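Local coordinates for branched-chain-amino-acid aminotransferase (Pseudomonas aeruginosa, PDB 6NST), which probably transfers amino groups between leucine, isoleucine or valine and 2-oxoglutarate, using pyridoxal 5'-phosphate as cofactor, in branched-chain amino acid biosynthesis, at residues N199-K204 and E251-G256; E245-D250 and R265-R270. The protein carries 1 engineered substitution. All coordinates share one frame; numbering follows the deposited sequence.

Contact 1: residues N199-K204 and E251-G256; sequences NIFIIK and EAFFTG
Phe253 holds CG between its backbone N and carbonyl carbon (chi1 59°), whereas Phe201 across from it turns CG anti to the carbonyl carbon (chi1 -70°); the first choice swings the Phe253 ring over towards the neighbouring strand, where Phe201 CB settles on its face, 3.7 Å from the ring centroid. The two ring planes are almost parallel, 5° apart, but slid so far that they scarcely overlap. At the edge of the Phe253 ring, near its plane, Ile203 CD1 comes to 3.5 Å from Phe253 CE2, a branched aliphatic chain packing beside the flat ring. Thr255 OG1 lies at the edge of the Phe201 ring, 3.4 Å from Phe201 CE1. These groups share one face of an antiparallel pair in the mixed sheet of the class-IV aminotransferase fold; helices 220-231 and 279-292 cover it, which suits the large apolar Phe201, Phe253 and Ile203 that touch them. On the other face Ile200 CD1 lies 3.7 Å from Phe254 CE1, and small Ala252 sits opposite Ile202. The backbones join at three hydrogen-bonded pairs, Asn199 with Thr255, Phe201 with Phe253 and Ile203 with Glu251; Thr255 N to Asn199 O is 2.7 Å. A water is hydrogen-bonded to both Asn199 OD1 and Thr255 OG1, while Asn199 ND2 is held by Leu217 O. Glu251, at the far end, receives the backbone N-H groups of Val280 and Thr281 at its carboxylate.

Contact 2: residues E245-D250 and R265-R270; sequences EVYIAD and REVDGR
Tyr247 and Arg270 stack: the guanidinium lies flat against the phenol ring, planes 9° apart and centres 4.4 Å apart, and Arg270 CD stands over the middle of the same face, 3.8 Å from the centroid. Arginine suits this place because its chain bends at chi2 (82°), laying methylene and guanidinium together along the ring while leaving its N-H groups able to bond elsewhere. One nitrogen, NH1, donates to Asp268 O at 2.8 Å, and NH2 reaches Ile68 O of a second subunit. Polar contact across the segments comes at the far end of the ring, where Tyr247 OH donates to Asp268 OD2; the modelled separation of 2.4 Å is very short and its exact value doubtful. The carboxylate plane stands 82° from the ring plane, and OD2 approaches at the ring edge. Thr144 also bonds OD2, and Arg243 NH2 bonds the phenol oxygen. Asp268 and Gly269 are the central residues of a type I' turn from Val267 to Arg270, a beta-hairpin connection that brings Asp268 and Arg270 to the same tyrosine; both central residues have positive phi, which glycine adopts readily at the second position. Apolar contacts are made by the two branches of Val267: CG1 at the ring edge, 3.6 Å from Tyr247 CE1, and CG2 4.0 Å from Val246 CG1. Branched valines fit between helix 243-247 and the sheet, both also touching Met184.

Overall arrangement
From the N terminus, strand 199-204 comes first; the chain then passes through strand 207-210, helix 220-231 and strand 235-238 to helix 243-247, whose end opens contact 2. Strand 251-256 follows directly and returns beside 199-204, so contact 1 closes a long loop of 46 residues. The chain next runs through strand 262-267, antiparallel neighbour of 251-256, and the turn after it closes the shorter loop of contact 2, with 14 residues between its segments. The two loops therefore cross. Contact 1 joins strands within the mixed sheet, whereas contact 2 fastens helix 243-247 to the hairpin of strands 262-267 and 270-271 in that sheet; they touch where Ile203 and Lys204 pack against 248-250.

Contact 1: residues N199-K204 and E251-G256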
ATOM      1  N   ASN A 199      -7.755  13.871  18.727  1.00 21.56           N
ATOM      2  CA  ASN A 199      -6.452  13.231  18.821  1.00 12.14           C
ATOM      3  C   ASN A 199      -6.429  12.288  20.017  1.00 21.42           C
ATOM      4  O   ASN A 199      -7.094  12.523  21.030  1.00 33.40           O
ATOM      5  CB  ASN A 199      -5.339  14.273  18.946  1.00 23.84           C
ATOM      6  CG  ASN A 199      -5.086  15.017  17.646  1.00 25.65           C
ATOM      7  OD1 ASN A 199      -5.642  16.091  17.410  1.00 28.94           O
ATOM      8  ND2 ASN A 199      -4.241  14.447  16.795  1.00 31.61           N
ATOM      9  N   ILE A 200      -5.663  11.208  19.894  1.00 20.87           N
ATOM     10  CA  ILE A 200      -5.653  10.143  20.889  1.00 13.93           C
ATOM     11  C   ILE A 200      -4.292  10.101  21.570  1.00 15.19           C
ATOM     12  O   ILE A 200      -3.256  10.352  20.943  1.00 16.84           O
ATOM     13  CB  ILE A 200      -6.014   8.780  20.260  1.00 19.56           C
ATOM     14  CG1 ILE A 200      -6.227   7.721  21.347  1.00 21.52           C
ATOM     15  CG2 ILE A 200      -4.954   8.335  19.263  1.00 10.66           C
ATOM     16  CD1 ILE A 200      -6.912   6.461  20.851  1.00 13.68           C
ATOM     17  N   PHE A 201      -4.304   9.810  22.868  1.00 13.17           N
ATOM     18  CA  PHE A 201      -3.101   9.659  23.671  1.00 17.28           C
ATOM     19  C   PHE A 201      -3.199   8.363  24.462  1.00 14.04           C
ATOM     20  O   PHE A 201      -4.293   7.923  24.820  1.00 24.30           O
ATOM     21  CB  PHE A 201      -2.909  10.828  24.650  1.00 19.34           C
ATOM     22  CG  PHE A 201      -2.550  12.134  23.995  1.00 24.81           C
ATOM     23  CD1 PHE A 201      -3.505  12.876  23.317  1.00 16.96           C
ATOM     24  CD2 PHE A 201      -1.262  12.637  24.088  1.00 19.16           C
ATOM     25  CE1 PHE A 201      -3.173  14.083  22.727  1.00 19.28           C
ATOM     26  CE2 PHE A 201      -0.925  13.840  23.500  1.00 23.09           C
ATOM     27  CZ  PHE A 201      -1.882  14.566  22.820  1.00 18.57           C
ATOM     28  N   ILE A 202      -2.049   7.752  24.728  1.00 11.28           N
ATOM     29  CA  ILE A 202      -1.975   6.598  25.614  1.00 11.20           C
ATOM     30  C   ILE A 202      -0.824   6.810  26.586  1.00 12.54           C
ATOM     31  O   ILE A 202       0.147   7.514  26.288  1.00 20.82           O
ATOM     32  CB  ILE A 202      -1.809   5.262  24.850  1.00 12.51           C
ATOM     33  CG1 ILE A 202      -0.466   5.203  24.126  1.00 16.61           C
ATOM     34  CG2 ILE A 202      -2.951   5.056  23.862  1.00 14.30           C
ATOM     35  CD1 ILE A 202      -0.221   3.879  23.428  1.00 20.71           C
ATOM     36  N   ILE A 203      -0.949   6.210  27.766  1.00 21.61           N
ATOM     37  CA  ILE A 203       0.065   6.277  28.810  1.00 22.29           C
ATOM     38  C   ILE A 203       0.489   4.856  29.150  1.00 23.33           C
ATOM     39  O   ILE A 203      -0.360   3.977  29.336  1.00 28.48           O
ATOM     40  CB  ILE A 203      -0.446   7.013  30.065  1.00 13.48           C
ATOM     41  CG1 ILE A 203      -0.499   8.525  29.833  1.00 27.24           C
ATOM     42  CG2 ILE A 203       0.436   6.707  31.268  1.00 13.59           C
ATOM     43  CD1 ILE A 203      -1.750   9.007  29.141  1.00 43.60           C
ATOM     44  N   LYS A 204       1.799   4.631  29.220  1.00 18.34           N
ATOM     45  CA  LYS A 204       2.349   3.330  29.590  1.00 26.02           C
ATOM     46  C   LYS A 204       3.545   3.574  30.497  1.00 25.81           C
ATOM     47  O   LYS A 204       4.548   4.150  30.062  1.00 26.61           O
ATOM     48  CB  LYS A 204       2.748   2.522  28.353  1.00 28.23           C
ATOM     49  CG  LYS A 204       3.194   1.096  28.648  1.00 30.63           C
ATOM     50  CD  LYS A 204       2.125   0.330  29.409  1.00 38.57           C
ATOM     51  CE  LYS A 204       2.522  -1.127  29.612  1.00 52.76           C
ATOM     52  NZ  LYS A 204       2.616  -1.866  28.319  1.00 55.88           N
ATOM     53  N   GLU A 251      -3.275   4.013  30.453  1.00 29.84           N
ATOM     54  CA  GLU A 251      -4.319   5.015  30.298  1.00 20.77           C
ATOM     55  C   GLU A 251      -4.490   5.327  28.819  1.00 19.20           C
ATOM     56  O   GLU A 251      -3.651   4.979  27.986  1.00 14.62           O
ATOM     57  CB  GLU A 251      -3.993   6.308  31.058  1.00 18.17           C
ATOM     58  CG  GLU A 251      -3.771   6.139  32.545  1.00 19.18           C
ATOM     59  CD  GLU A 251      -3.324   7.428  33.204  1.00 22.01           C
ATOM     60  OE1 GLU A 251      -2.352   7.388  33.987  1.00 14.73           O
ATOM     61  OE2 GLU A 251      -3.938   8.480  32.930  1.00 17.02           O
ATOM     62  N   ALA A 252      -5.589   6.007  28.504  1.00 17.29           N
ATOM     63  CA  ALA A 252      -5.846   6.477  27.152  1.00 13.64           C
ATOM     64  C   ALA A 252      -6.901   7.569  27.216  1.00 14.58           C
ATOM     65  O   ALA A 252      -7.837   7.478  28.016  1.00 24.34           O
ATOM     66  CB  ALA A 252      -6.309   5.339  26.235  1.00 18.79           C
ATOM     67  N   PHE A 253      -6.748   8.596  26.382  1.00 14.92           N
ATOM     68  CA  PHE A 253      -7.761   9.639  26.332  1.00 17.89           C
ATOM     69  C   PHE A 253      -7.762  10.308  24.967  1.00 12.10           C
ATOM     70  O   PHE A 253      -6.841  10.142  24.164  1.00 17.10           O
ATOM     71  CB  PHE A 253      -7.570  10.680  27.446  1.00 20.93           C
ATOM     72  CG  PHE A 253      -6.241  11.380  27.420  1.00 15.70           C
ATOM     73  CD1 PHE A 253      -6.072  12.558  26.708  1.00 19.73           C
ATOM     74  CD2 PHE A 253      -5.167  10.878  28.134  1.00 18.66           C
ATOM     75  CE1 PHE A 253      -4.850  13.209  26.696  1.00 16.53           C
ATOM     76  CE2 PHE A 253      -3.944  11.526  28.128  1.00 15.93           C
ATOM     77  CZ  PHE A 253      -3.785  12.693  27.411  1.00 16.79           C
ATOM     78  N   PHE A 254      -8.826  11.065  24.723  1.00 19.37           N
ATOM     79  CA  PHE A 254      -9.009  11.857  23.519  1.00 16.14           C
ATOM     80  C   PHE A 254      -8.838  13.335  23.845  1.00 24.43           C
ATOM     81  O   PHE A 254      -9.168  13.785  24.946  1.00 22.68           O
ATOM     82  CB  PHE A 254     -10.399  11.628  22.915  1.00 16.09           C
ATOM     83  CG  PHE A 254     -10.528  10.354  22.127  1.00 12.07           C
ATOM     84  CD1 PHE A 254      -9.588  10.012  21.171  1.00 11.62           C
ATOM     85  CD2 PHE A 254     -11.603   9.506  22.337  1.00 15.04           C
ATOM     86  CE1 PHE A 254      -9.714   8.845  20.439  1.00 13.47           C
ATOM     87  CE2 PHE A 254     -11.734   8.337  21.611  1.00 16.22           C
ATOM     88  CZ  PHE A 254     -10.787   8.008  20.660  1.00 11.26           C
ATOM     89  N   THR A 255      -8.324  14.089  22.874  1.00 15.88           N
ATOM     90  CA  THR A 255      -8.227  15.538  22.985  1.00 21.83           C
ATOM     91  C   THR A 255      -8.886  16.182  21.777  1.00 23.07           C
ATOM     92  O   THR A 255      -8.758  15.692  20.651  1.00 20.61           O
ATOM     93  CB  THR A 255      -6.775  16.019  23.090  1.00 18.01           C
ATOM     94  OG1 THR A 255      -6.058  15.651  21.905  1.00 25.25           O
ATOM     95  CG2 THR A 255      -6.099  15.413  24.308  1.00 13.69           C
ATOM     96  N   GLY A 256      -9.588  17.279  22.021  1.00 16.95           N
ATOM     97  CA  GLY A 256     -10.253  18.008  20.956  1.00 21.48           C
ATOM     98  C   GLY A 256     -10.887  19.259  21.522  1.00 26.99           C
ATOM     99  O   GLY A 256     -11.046  19.407  22.737  1.00 27.45           O
TER
HETATM  100  O   HOH W   1      -6.573  17.423  19.394  1.00 21.92           O

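Contact 2: residues E245-D250 and R265-R270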
ATOM      1  N   GLU A 245      -1.223  -1.988  20.822  1.00 16.42           N
ATOM      2  CA  GLU A 245      -0.474  -1.201  21.794  1.00 15.96           C
ATOM      3  C   GLU A 245      -1.410  -0.372  22.666  1.00 19.57           C
ATOM      4  O   GLU A 245      -1.127  -0.156  23.851  1.00 20.12           O
ATOM      5  CB  GLU A 245       0.534  -0.310  21.064  1.00  9.18           C
ATOM      6  CG  GLU A 245       1.408   0.544  21.963  1.00 11.58           C
ATOM      7  CD  GLU A 245       2.481   1.291  21.189  1.00 29.74           C
ATOM      8  OE1 GLU A 245       2.631   1.033  19.972  1.00 25.32           O
ATOM      9  OE2 GLU A 245       3.172   2.137  21.796  1.00 31.32           O
ATOM     10  N   VAL A 246      -2.530   0.091  22.104  1.00 17.93           N
ATOM     11  CA  VAL A 246      -3.534   0.793  22.896  1.00 16.12           C
ATOM     12  C   VAL A 246      -4.206  -0.156  23.881  1.00 18.66           C
ATOM     13  O   VAL A 246      -4.548   0.244  25.001  1.00 12.51           O
ATOM     14  CB  VAL A 246      -4.568   1.464  21.969  1.00 23.12           C
ATOM     15  CG1 VAL A 246      -5.596   2.246  22.781  1.00 12.42           C
ATOM     16  CG2 VAL A 246      -3.874   2.369  20.961  1.00 11.30           C
ATOM     17  N   TYR A 247      -4.402  -1.421  23.488  1.00 11.86           N
ATOM     18  CA  TYR A 247      -5.086  -2.379  24.354  1.00 17.63           C
ATOM     19  C   TYR A 247      -4.357  -2.552  25.683  1.00 13.54           C
ATOM     20  O   TYR A 247      -4.993  -2.727  26.728  1.00 18.41           O
ATOM     21  CB  TYR A 247      -5.216  -3.737  23.658  1.00  8.85           C
ATOM     22  CG  TYR A 247      -6.050  -3.769  22.392  1.00  8.68           C
ATOM     23  CD1 TYR A 247      -6.886  -2.713  22.044  1.00  8.83           C
ATOM     24  CD2 TYR A 247      -6.004  -4.874  21.544  1.00  8.42           C
ATOM     25  CE1 TYR A 247      -7.646  -2.755  20.883  1.00  8.76           C
ATOM     26  CE2 TYR A 247      -6.758  -4.923  20.387  1.00  8.35           C
ATOM     27  CZ  TYR A 247      -7.576  -3.860  20.060  1.00 15.95           C
ATOM     28  OH  TYR A 247      -8.331  -3.910  18.909  1.00 13.11           O
ATOM     29  N   ILE A 248      -3.027  -2.509  25.663  1.00  9.53           N
ATOM     30  CA  ILE A 248      -2.222  -2.805  26.843  1.00 15.57           C
ATOM     31  C   ILE A 248      -1.652  -1.534  27.477  1.00 22.98           C
ATOM     32  O   ILE A 248      -0.717  -1.609  28.274  1.00 21.09           O
ATOM     33  CB  ILE A 248      -1.103  -3.806  26.522  1.00 20.41           C
ATOM     34  CG1 ILE A 248      -0.152  -3.225  25.472  1.00 22.69           C
ATOM     35  CG2 ILE A 248      -1.695  -5.125  26.062  1.00 11.54           C
ATOM     36  CD1 ILE A 248       1.005  -4.136  25.119  1.00 21.30           C
ATOM     37  N   ALA A 249      -2.194  -0.369  27.137  1.00 16.52           N
ATOM     38  CA  ALA A 249      -1.754   0.862  27.772  1.00 15.63           C
ATOM     39  C   ALA A 249      -2.355   0.990  29.167  1.00 21.03           C
ATOM     40  O   ALA A 249      -3.403   0.412  29.470  1.00 16.81           O
ATOM     41  CB  ALA A 249      -2.139   2.075  26.924  1.00 10.58           C
ATOM     42  N   ASP A 250      -1.670   1.753  30.023  1.00 23.77           N
ATOM     43  CA  ASP A 250      -2.195   2.022  31.359  1.00 22.65           C
ATOM     44  C   ASP A 250      -3.369   2.991  31.302  1.00 24.59           C
ATOM     45  O   ASP A 250      -4.357   2.825  32.028  1.00 24.42           O
ATOM     46  CB  ASP A 250      -1.095   2.582  32.262  1.00 22.91           C
ATOM     47  CG  ASP A 250       0.041   1.602  32.480  1.00 23.52           C
ATOM     48  OD1 ASP A 250      -0.201   0.380  32.416  1.00 23.30           O
ATOM     49  OD2 ASP A 250       1.178   2.057  32.724  1.00 28.08           O
ATOM     50  N   ARG A 265     -11.875   4.260  28.594  1.00 19.76           N
ATOM     51  CA  ARG A 265     -11.797   3.131  29.510  1.00 16.61           C
ATOM     52  C   ARG A 265     -11.762   1.782  28.807  1.00 18.41           C
ATOM     53  O   ARG A 265     -11.305   0.805  29.411  1.00 21.63           O
ATOM     54  CB  ARG A 265     -12.975   3.154  30.490  1.00 16.26           C
ATOM     55  CG  ARG A 265     -14.334   3.018  29.841  1.00 21.92           C
ATOM     56  CD  ARG A 265     -15.428   2.972  30.894  1.00 29.97           C
ATOM     57  NE  ARG A 265     -16.757   2.948  30.293  1.00 38.48           N
ATOM     58  CZ  ARG A 265     -17.402   1.838  29.955  1.00 37.85           C
ATOM     59  NH1 ARG A 265     -16.840   0.654  30.158  1.00 30.81           N
ATOM     60  NH2 ARG A 265     -18.610   1.913  29.412  1.00 39.03           N
ATOM     61  N   GLU A 266     -12.209   1.707  27.554  1.00 13.28           N
ATOM     62  CA  GLU A 266     -12.334   0.433  26.861  1.00 24.34           C
ATOM     63  C   GLU A 266     -12.137   0.647  25.367  1.00 22.59           C
ATOM     64  O   GLU A 266     -12.645   1.618  24.802  1.00 22.73           O
ATOM     65  CB  GLU A 266     -13.704  -0.203  27.124  1.00 22.90           C
ATOM     66  CG  GLU A 266     -13.809  -1.661  26.719  1.00 24.55           C
ATOM     67  CD  GLU A 266     -15.247  -2.130  26.623  1.00 25.37           C
ATOM     68  OE1 GLU A 266     -16.025  -1.514  25.863  1.00 17.89           O
ATOM     69  OE2 GLU A 266     -15.601  -3.113  27.305  1.00 32.14           O
ATOM     70  N   VAL A 267     -11.399  -0.261  24.734  1.00 12.45           N
ATOM     71  CA  VAL A 267     -11.152  -0.223  23.298  1.00 11.40           C
ATOM     72  C   VAL A 267     -11.366  -1.626  22.748  1.00 17.20           C
ATOM     73  O   VAL A 267     -10.666  -2.565  23.151  1.00 10.06           O
ATOM     74  CB  VAL A 267      -9.736   0.275  22.961  1.00 16.35           C
ATOM     75  CG1 VAL A 267      -9.537   0.313  21.450  1.00 17.96           C
ATOM     76  CG2 VAL A 267      -9.485   1.646  23.561  1.00 10.12           C
ATOM     77  N   ASP A 268     -12.322  -1.766  21.829  1.00 14.59           N
ATOM     78  CA  ASP A 268     -12.615  -3.046  21.183  1.00 12.75           C
ATOM     79  C   ASP A 268     -12.881  -4.139  22.213  1.00 14.51           C
ATOM     80  O   ASP A 268     -12.434  -5.281  22.074  1.00 17.83           O
ATOM     81  CB  ASP A 268     -11.485  -3.451  20.235  1.00 12.68           C
ATOM     82  CG  ASP A 268     -11.298  -2.466  19.104  1.00 12.57           C
ATOM     83  OD1 ASP A 268     -12.292  -1.806  18.734  1.00 17.60           O
ATOM     84  OD2 ASP A 268     -10.163  -2.352  18.586  1.00 17.25           O
ATOM     85  N   GLY A 269     -13.613  -3.783  23.267  1.00 16.33           N
ATOM     86  CA  GLY A 269     -13.887  -4.700  24.350  1.00 18.56           C
ATOM     87  C   GLY A 269     -12.730  -4.957  25.294  1.00 22.69           C
ATOM     88  O   GLY A 269     -12.913  -5.675  26.283  1.00 25.37           O
ATOM     89  N   ARG A 270     -11.547  -4.408  25.024  1.00 15.55           N
ATOM     90  CA  ARG A 270     -10.403  -4.544  25.919  1.00 21.37           C
ATOM     91  C   ARG A 270     -10.449  -3.441  26.968  1.00 25.13           C
ATOM     92  O   ARG A 270     -10.463  -2.253  26.627  1.00 21.45           O
ATOM     93  CB  ARG A 270      -9.079  -4.471  25.157  1.00 20.35           C
ATOM     94  CG  ARG A 270      -8.678  -5.737  24.435  1.00 20.97           C
ATOM     95  CD  ARG A 270      -9.382  -5.852  23.106  1.00 28.34           C
ATOM     96  NE  ARG A 270      -8.936  -7.017  22.356  1.00 22.78           N
ATOM     97  CZ  ARG A 270      -9.449  -7.385  21.189  1.00 19.07           C
ATOM     98  NH1 ARG A 270     -10.427  -6.676  20.642  1.00 22.21           N
ATOM     99  NH2 ARG A 270      -8.985  -8.460  20.572  1.00 11.88           N
TER